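Local coordinates for 462aa long hypothetical selenium-binding protein (Sulfolobus tokodaii, PDB 2ECE) that is of uncertain function but belongs to the selenium-binding protein family, is built as a beta-propeller, and may bind selenium, at residues A[310-315]-A[406-411]; A[303-308]-A[317-322]. All blocks are in the same frame, centred on the assembly; numbering follows the deposited sequence.

Contact 1: A[310-315]-A[406-411]; sequences PEILKP and DNQFYP
The C-terminal end of the short helix 403-409 in this beta-propeller packs, through Gln408 and Phe409, against Pro310, Ile312 and Leu313 of the loop that joins strands 291-304 and 318-319. At the centre, the CG2 methyl of Ile312 stands over one face of the Phe409 ring, 4.1 Å from its centroid and 18° off the ring normal, displaced toward the CE2 rim: a CH-pi contact. CG1 of Ile312 is anti to the backbone N (chi1 -168°), which leaves CG2 to meet the ring while CD1 reaches NE2 of Gln408 at 4.0 Å. The amide of Gln408 has its polar partner elsewhere, its OE1 accepting from the backbone N of Leu217. Leu313 CD2 comes obliquely to the same rim atom, 4.1 Å from Phe409 CE2. With an alanine at Phe409, the Ile312 and Leu313 methyls would probably lose their common partner and a gap would open between loop and helix end. Pro310 lies across the helix terminus, its CB 3.5 Å from Gln408 O and 4.1 Å from Pro411 CD. One water joins the backbones, donating to Gln408 O at 2.7 Å and accepting from Ile312 N at 3.2 Å. A turn in the loop, with Leu313 N bonded to Pro310 O, brings Pro310, Ile312 and Leu313 to the helix together. Cohesion across the contact is thus mainly apolar, and the water supplies a polar link to the Gln408 carbonyl near the end of the helix.

Contact 2: A[303-308]-A[317-322]; sequences EPLEGN and KAVPPL
Glu303 and Val319 grip each other by two backbone hydrogen bonds, Glu303 N to Val319 O at 2.9 Å and Val319 N to Glu303 O at 2.8 Å, as an antiparallel hydrogen-bonded pair. Beside them Pro304 faces Ala318 in a non-hydrogen-bonded pair, their CA atoms 3.9 Å apart. Pro304 has no N-H to give, but its CA approaches Lys317 O at 3.5 Å in a CA-H...O contact. The same carbonyl accepts from Leu305 N in a nearly straight bond (2.9 Å, 174° at the hydrogen). Side chains reinforce the pairing: the Leu305 and Val319 side chains lie alongside each other and extend in one direction, with Leu305 CD1 3.9 Å from Val319 CG2. CG2 is anti to the carbonyl carbon of Val319, a setting that turns it toward Leu305. At the outer end Lys317, kinked in mid-chain, folds along Glu306, bringing NZ to 3.4 Å from Glu306 CB. The Glu306 carboxylate stays farther off, OE1 lying 4.8 Å from Lys317 NZ, so any attraction between the charges is probably modest. Farther out, Phe368 touches both Glu303 and Leu305, while backbone bonds tie Pro321 to Gly341 and Leu322 to Trp340. The three backbone bonds between the segments add the short strand 318-319 to the edge of an antiparallel propeller sheet, beside the end of strand 291-304.

The two contacts are neighbours on the same side of the chain's centre, their own centres about 11 Å apart, and their segments interleave along the chain: 303-308, 310-315, 317-322, then 406-411. Contact 2 pairs the two ends of the connection between strands 291-304 and 318-319, whereas contact 1 takes the middle of that connection across to helix 403-409, which lies between strands 394-398 and 417-423 of another sheet. They meet directly: Leu313 CD1 packs 3.6 Å from Pro320 CD, and Phe409 CE2 lies 3.7 Å from Leu322 CD1. One peripheral loop is therefore closed at its base by strand pairing and packed at its crest against a distant part of the chain.

Contact 1: A[310-315]-A[406-411]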
ATOM      1  N   PRO A 310     -12.855  -8.719  19.864  1.00 44.38           N
ATOM      2  CA  PRO A 310     -11.925  -7.879  20.623  1.00 43.62           C
ATOM      3  C   PRO A 310     -12.726  -6.742  21.258  1.00 42.85           C
ATOM      4  O   PRO A 310     -13.788  -6.376  20.753  1.00 42.64           O
ATOM      5  CB  PRO A 310     -10.947  -7.396  19.554  1.00 43.15           C
ATOM      6  CG  PRO A 310     -11.807  -7.337  18.327  1.00 43.00           C
ATOM      7  CD  PRO A 310     -12.581  -8.633  18.419  1.00 43.33           C
ATOM      8  N   GLU A 311     -12.217  -6.189  22.354  1.00 42.53           N
ATOM      9  CA  GLU A 311     -12.905  -5.120  23.084  1.00 42.79           C
ATOM     10  C   GLU A 311     -13.526  -4.016  22.222  1.00 41.54           C
ATOM     11  O   GLU A 311     -14.678  -3.638  22.432  1.00 41.05           O
ATOM     12  CB  GLU A 311     -11.948  -4.489  24.102  1.00 44.45           C
ATOM     13  CG  GLU A 311     -12.634  -3.937  25.349  1.00 47.88           C
ATOM     14  CD  GLU A 311     -13.329  -5.024  26.161  1.00 50.04           C
ATOM     15  OE1 GLU A 311     -12.670  -6.037  26.491  1.00 50.88           O
ATOM     16  OE2 GLU A 311     -14.529  -4.865  26.473  1.00 49.70           O
ATOM     17  N   ILE A 312     -12.772  -3.505  21.255  1.00 40.49           N
ATOM     18  CA  ILE A 312     -13.265  -2.430  20.401  1.00 38.22           C
ATOM     19  C   ILE A 312     -14.503  -2.808  19.579  1.00 38.83           C
ATOM     20  O   ILE A 312     -15.275  -1.936  19.179  1.00 38.89           O
ATOM     21  CB  ILE A 312     -12.139  -1.924  19.460  1.00 38.23           C
ATOM     22  CG1 ILE A 312     -12.561  -0.619  18.784  1.00 37.56           C
ATOM     23  CG2 ILE A 312     -11.799  -2.988  18.431  1.00 36.36           C
ATOM     24  CD1 ILE A 312     -11.398   0.141  18.156  1.00 37.24           C
ATOM     25  N   LEU A 313     -14.701  -4.102  19.343  1.00 38.03           N
ATOM     26  CA  LEU A 313     -15.847  -4.563  18.562  1.00 38.77           C
ATOM     27  C   LEU A 313     -16.999  -5.163  19.371  1.00 39.95           C
ATOM     28  O   LEU A 313     -18.085  -5.364  18.836  1.00 39.02           O
ATOM     29  CB  LEU A 313     -15.404  -5.595  17.519  1.00 38.01           C
ATOM     30  CG  LEU A 313     -14.540  -5.124  16.343  1.00 37.60           C
ATOM     31  CD1 LEU A 313     -14.289  -6.286  15.397  1.00 38.36           C
ATOM     32  CD2 LEU A 313     -15.245  -3.996  15.608  1.00 37.04           C
ATOM     33  N   LYS A 314     -16.780  -5.452  20.649  1.00 41.64           N
ATOM     34  CA  LYS A 314     -17.838  -6.052  21.463  1.00 43.42           C
ATOM     35  C   LYS A 314     -19.225  -5.391  21.370  1.00 44.21           C
ATOM     36  O   LYS A 314     -20.236  -6.082  21.220  1.00 44.59           O
ATOM     37  CB  LYS A 314     -17.402  -6.127  22.934  1.00 44.33           C
ATOM     38  CG  LYS A 314     -16.260  -7.104  23.200  1.00 45.85           C
ATOM     39  CD  LYS A 314     -15.985  -7.255  24.694  1.00 46.33           C
ATOM     40  CE  LYS A 314     -14.724  -8.073  24.958  1.00 46.80           C
ATOM     41  NZ  LYS A 314     -14.817  -9.464  24.428  1.00 46.59           N
ATOM     42  N   PRO A 315     -19.294  -4.049  21.445  1.00 44.68           N
ATOM     43  CA  PRO A 315     -20.574  -3.331  21.374  1.00 44.56           C
ATOM     44  C   PRO A 315     -21.423  -3.586  20.131  1.00 45.26           C
ATOM     45  O   PRO A 315     -22.654  -3.587  20.200  1.00 45.94           O
ATOM     46  CB  PRO A 315     -20.150  -1.867  21.475  1.00 45.16           C
ATOM     47  CG  PRO A 315     -18.922  -1.940  22.326  1.00 45.35           C
ATOM     48  CD  PRO A 315     -18.194  -3.106  21.709  1.00 45.27           C
ATOM     49  N   ASP A 406      -3.064  -2.952  15.217  1.00 23.39           N
ATOM     50  CA  ASP A 406      -2.982  -4.414  15.246  1.00 22.82           C
ATOM     51  C   ASP A 406      -3.386  -4.863  16.648  1.00 24.56           C
ATOM     52  O   ASP A 406      -4.202  -5.767  16.829  1.00 24.99           O
ATOM     53  CB  ASP A 406      -1.549  -4.912  15.013  1.00 21.33           C
ATOM     54  CG  ASP A 406      -1.033  -4.636  13.608  1.00 22.06           C
ATOM     55  OD1 ASP A 406      -1.832  -4.270  12.720  1.00 18.21           O
ATOM     56  OD2 ASP A 406       0.190  -4.802  13.404  1.00 20.86           O
ATOM     57  N   ASN A 407      -2.787  -4.206  17.633  1.00 25.40           N
ATOM     58  CA  ASN A 407      -3.013  -4.521  19.032  1.00 27.28           C
ATOM     59  C   ASN A 407      -4.451  -4.349  19.508  1.00 27.45           C
ATOM     60  O   ASN A 407      -4.841  -4.941  20.511  1.00 30.00           O
ATOM     61  CB  ASN A 407      -2.061  -3.697  19.899  1.00 27.03           C
ATOM     62  CG  ASN A 407      -0.601  -4.051  19.651  1.00 28.50           C
ATOM     63  OD1 ASN A 407      -0.295  -5.059  19.003  1.00 24.82           O
ATOM     64  ND2 ASN A 407       0.309  -3.226  20.169  1.00 27.82           N
ATOM     65  N   GLN A 408      -5.242  -3.561  18.791  1.00 26.28           N
ATOM     66  CA  GLN A 408      -6.636  -3.357  19.174  1.00 28.27           C
ATOM     67  C   GLN A 408      -7.547  -4.423  18.586  1.00 28.99           C
ATOM     68  O   GLN A 408      -8.428  -4.947  19.271  1.00 28.30           O
ATOM     69  CB  GLN A 408      -7.133  -1.995  18.708  1.00 28.10           C
ATOM     70  CG  GLN A 408      -6.506  -0.820  19.405  1.00 29.60           C
ATOM     71  CD  GLN A 408      -7.009   0.484  18.840  1.00 31.01           C
ATOM     72  OE1 GLN A 408      -6.687   0.846  17.707  1.00 32.06           O
ATOM     73  NE2 GLN A 408      -7.820   1.195  19.615  1.00 30.71           N
ATOM     74  N   PHE A 409      -7.342  -4.733  17.309  1.00 26.71           N
ATOM     75  CA  PHE A 409      -8.165  -5.730  16.639  1.00 26.46           C
ATOM     76  C   PHE A 409      -7.688  -7.169  16.802  1.00 26.22           C
ATOM     77  O   PHE A 409      -8.471  -8.105  16.653  1.00 25.93           O
ATOM     78  CB  PHE A 409      -8.313  -5.384  15.155  1.00 24.94           C
ATOM     79  CG  PHE A 409      -9.166  -4.166  14.906  1.00 25.44           C
ATOM     80  CD1 PHE A 409      -8.608  -2.888  14.912  1.00 24.79           C
ATOM     81  CD2 PHE A 409     -10.541  -4.300  14.710  1.00 24.79           C
ATOM     82  CE1 PHE A 409      -9.409  -1.757  14.726  1.00 25.94           C
ATOM     83  CE2 PHE A 409     -11.352  -3.179  14.523  1.00 24.70           C
ATOM     84  CZ  PHE A 409     -10.785  -1.902  14.531  1.00 25.12           C
ATOM     85  N   TYR A 410      -6.404  -7.340  17.097  1.00 26.44           N
ATOM     86  CA  TYR A 410      -5.818  -8.664  17.312  1.00 26.94           C
ATOM     87  C   TYR A 410      -4.935  -8.500  18.544  1.00 28.25           C
ATOM     88  O   TYR A 410      -3.708  -8.570  18.466  1.00 28.21           O
ATOM     89  CB  TYR A 410      -4.996  -9.093  16.087  1.00 25.39           C
ATOM     90  CG  TYR A 410      -5.860  -9.349  14.867  1.00 25.47           C
ATOM     91  CD1 TYR A 410      -6.590 -10.533  14.739  1.00 22.16           C
ATOM     92  CD2 TYR A 410      -6.027  -8.368  13.891  1.00 24.21           C
ATOM     93  CE1 TYR A 410      -7.469 -10.726  13.677  1.00 22.83           C
ATOM     94  CE2 TYR A 410      -6.905  -8.551  12.824  1.00 24.78           C
ATOM     95  CZ  TYR A 410      -7.625  -9.728  12.726  1.00 23.06           C
ATOM     96  OH  TYR A 410      -8.528  -9.891  11.701  1.00 24.22           O
ATOM     97  N   PRO A 411      -5.567  -8.278  19.711  1.00 29.66           N
ATOM     98  CA  PRO A 411      -4.899  -8.082  21.000  1.00 30.61           C
ATOM     99  C   PRO A 411      -4.041  -9.235  21.499  1.00 32.26           C
ATOM    100  O   PRO A 411      -3.160  -9.031  22.329  1.00 32.51           O
ATOM    101  CB  PRO A 411      -6.062  -7.769  21.936  1.00 29.49           C
ATOM    102  CG  PRO A 411      -7.146  -8.626  21.386  1.00 29.93           C
ATOM    103  CD  PRO A 411      -7.029  -8.362  19.899  1.00 28.78           C
TER
HETATM  104  O   HOH W   1      -9.631  -3.748  21.399  1.00 39.20           O

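Contact 2: A[303-308]-A[317-322]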
ATOM      1  N   GLU A 303     -20.080  -8.853   9.300  1.00 34.13           N
ATOM      2  CA  GLU A 303     -20.616 -10.175   9.613  1.00 36.20           C
ATOM      3  C   GLU A 303     -20.970 -10.295  11.092  1.00 37.64           C
ATOM      4  O   GLU A 303     -20.100 -10.206  11.956  1.00 36.89           O
ATOM      5  CB  GLU A 303     -19.605 -11.272   9.263  1.00 36.35           C
ATOM      6  CG  GLU A 303     -19.507 -11.624   7.786  1.00 38.55           C
ATOM      7  CD  GLU A 303     -20.710 -12.401   7.279  1.00 39.35           C
ATOM      8  OE1 GLU A 303     -21.559 -12.797   8.106  1.00 38.89           O
ATOM      9  OE2 GLU A 303     -20.802 -12.624   6.051  1.00 39.92           O
ATOM     10  N   PRO A 304     -22.261 -10.481  11.403  1.00 39.78           N
ATOM     11  CA  PRO A 304     -22.644 -10.612  12.814  1.00 40.57           C
ATOM     12  C   PRO A 304     -21.925 -11.785  13.496  1.00 41.86           C
ATOM     13  O   PRO A 304     -21.733 -12.848  12.900  1.00 41.47           O
ATOM     14  CB  PRO A 304     -24.170 -10.779  12.751  1.00 40.77           C
ATOM     15  CG  PRO A 304     -24.448 -11.184  11.301  1.00 41.38           C
ATOM     16  CD  PRO A 304     -23.447 -10.371  10.539  1.00 40.19           C
ATOM     17  N   LEU A 305     -21.511 -11.566  14.740  1.00 43.43           N
ATOM     18  CA  LEU A 305     -20.795 -12.567  15.526  1.00 46.36           C
ATOM     19  C   LEU A 305     -20.953 -12.127  16.980  1.00 48.62           C
ATOM     20  O   LEU A 305     -20.704 -10.963  17.294  1.00 49.39           O
ATOM     21  CB  LEU A 305     -19.309 -12.547  15.157  1.00 45.85           C
ATOM     22  CG  LEU A 305     -18.520 -13.824  14.848  1.00 46.69           C
ATOM     23  CD1 LEU A 305     -17.082 -13.621  15.327  1.00 46.48           C
ATOM     24  CD2 LEU A 305     -19.134 -15.029  15.532  1.00 46.42           C
ATOM     25  N   GLU A 306     -21.352 -13.028  17.874  1.00 51.30           N
ATOM     26  CA  GLU A 306     -21.529 -12.624  19.271  1.00 53.82           C
ATOM     27  C   GLU A 306     -20.325 -12.771  20.201  1.00 53.81           C
ATOM     28  O   GLU A 306     -20.083 -11.893  21.029  1.00 54.58           O
ATOM     29  CB  GLU A 306     -22.744 -13.327  19.893  1.00 56.19           C
ATOM     30  CG  GLU A 306     -22.771 -14.842  19.792  1.00 59.27           C
ATOM     31  CD  GLU A 306     -24.020 -15.420  20.438  1.00 62.01           C
ATOM     32  OE1 GLU A 306     -25.111 -14.848  20.216  1.00 63.16           O
ATOM     33  OE2 GLU A 306     -23.918 -16.439  21.159  1.00 63.02           O
ATOM     34  N   GLY A 307     -19.569 -13.857  20.075  1.00 53.85           N
ATOM     35  CA  GLY A 307     -18.421 -14.040  20.951  1.00 53.05           C
ATOM     36  C   GLY A 307     -17.059 -13.942  20.284  1.00 53.01           C
ATOM     37  O   GLY A 307     -16.960 -13.709  19.080  1.00 53.45           O
ATOM     38  N   ASN A 308     -16.004 -14.118  21.079  1.00 52.70           N
ATOM     39  CA  ASN A 308     -14.627 -14.064  20.587  1.00 51.93           C
ATOM     40  C   ASN A 308     -14.277 -12.768  19.859  1.00 50.79           C
ATOM     41  O   ASN A 308     -13.451 -12.765  18.944  1.00 51.24           O
ATOM     42  CB  ASN A 308     -14.343 -15.256  19.665  1.00 53.41           C
ATOM     43  CG  ASN A 308     -14.199 -16.565  20.424  1.00 55.19           C
ATOM     44  OD1 ASN A 308     -14.101 -16.578  21.654  1.00 55.48           O
ATOM     45  ND2 ASN A 308     -14.168 -17.675  19.692  1.00 55.18           N
ATOM     46  N   LYS A 317     -21.282  -6.426  18.159  1.00 42.81           N
ATOM     47  CA  LYS A 317     -21.571  -7.847  17.940  1.00 42.36           C
ATOM     48  C   LYS A 317     -21.479  -8.210  16.456  1.00 41.64           C
ATOM     49  O   LYS A 317     -22.249  -9.034  15.947  1.00 41.33           O
ATOM     50  CB  LYS A 317     -22.964  -8.209  18.480  1.00 43.69           C
ATOM     51  CG  LYS A 317     -23.194  -7.803  19.934  1.00 45.99           C
ATOM     52  CD  LYS A 317     -23.819  -8.919  20.775  1.00 49.55           C
ATOM     53  CE  LYS A 317     -22.763  -9.888  21.303  1.00 51.23           C
ATOM     54  NZ  LYS A 317     -23.332 -10.904  22.238  1.00 52.97           N
ATOM     55  N   ALA A 318     -20.524  -7.586  15.770  1.00 39.30           N
ATOM     56  CA  ALA A 318     -20.303  -7.836  14.353  1.00 36.57           C
ATOM     57  C   ALA A 318     -18.823  -7.649  14.031  1.00 34.66           C
ATOM     58  O   ALA A 318     -18.077  -7.057  14.810  1.00 33.65           O
ATOM     59  CB  ALA A 318     -21.149  -6.883  13.513  1.00 35.79           C
ATOM     60  N   VAL A 319     -18.404  -8.174  12.885  1.00 32.81           N
ATOM     61  CA  VAL A 319     -17.019  -8.048  12.446  1.00 31.58           C
ATOM     62  C   VAL A 319     -17.041  -7.251  11.151  1.00 30.31           C
ATOM     63  O   VAL A 319     -17.602  -7.696  10.147  1.00 32.00           O
ATOM     64  CB  VAL A 319     -16.378  -9.423  12.168  1.00 31.78           C
ATOM     65  CG1 VAL A 319     -14.917  -9.248  11.748  1.00 30.48           C
ATOM     66  CG2 VAL A 319     -16.476 -10.303  13.410  1.00 31.34           C
ATOM     67  N   PRO A 320     -16.452  -6.049  11.157  1.00 29.47           N
ATOM     68  CA  PRO A 320     -16.457  -5.258   9.927  1.00 27.84           C
ATOM     69  C   PRO A 320     -15.484  -5.918   8.963  1.00 26.14           C
ATOM     70  O   PRO A 320     -14.518  -6.554   9.394  1.00 25.77           O
ATOM     71  CB  PRO A 320     -15.967  -3.884  10.392  1.00 29.12           C
ATOM     72  CG  PRO A 320     -16.210  -3.900  11.902  1.00 29.41           C
ATOM     73  CD  PRO A 320     -15.823  -5.301  12.254  1.00 27.81           C
ATOM     74  N   PRO A 321     -15.738  -5.813   7.651  1.00 24.10           N
ATOM     75  CA  PRO A 321     -14.799  -6.442   6.727  1.00 23.17           C
ATOM     76  C   PRO A 321     -13.435  -5.764   6.817  1.00 21.66           C
ATOM     77  O   PRO A 321     -12.404  -6.422   6.704  1.00 21.19           O
ATOM     78  CB  PRO A 321     -15.468  -6.245   5.367  1.00 23.95           C
ATOM     79  CG  PRO A 321     -16.248  -4.973   5.561  1.00 24.66           C
ATOM     80  CD  PRO A 321     -16.858  -5.196   6.921  1.00 24.55           C
ATOM     81  N   LEU A 322     -13.449  -4.453   7.057  1.00 21.72           N
ATOM     82  CA  LEU A 322     -12.229  -3.651   7.151  1.00 21.45           C
ATOM     83  C   LEU A 322     -11.329  -3.870   5.945  1.00 21.37           C
ATOM     84  O   LEU A 322     -10.235  -4.430   6.062  1.00 20.93           O
ATOM     85  CB  LEU A 322     -11.449  -3.977   8.429  1.00 20.24           C
ATOM     86  CG  LEU A 322     -12.128  -3.681   9.770  1.00 19.79           C
ATOM     87  CD1 LEU A 322     -11.209  -4.119  10.910  1.00 18.96           C
ATOM     88  CD2 LEU A 322     -12.448  -2.197   9.870  1.00 18.16           C
TER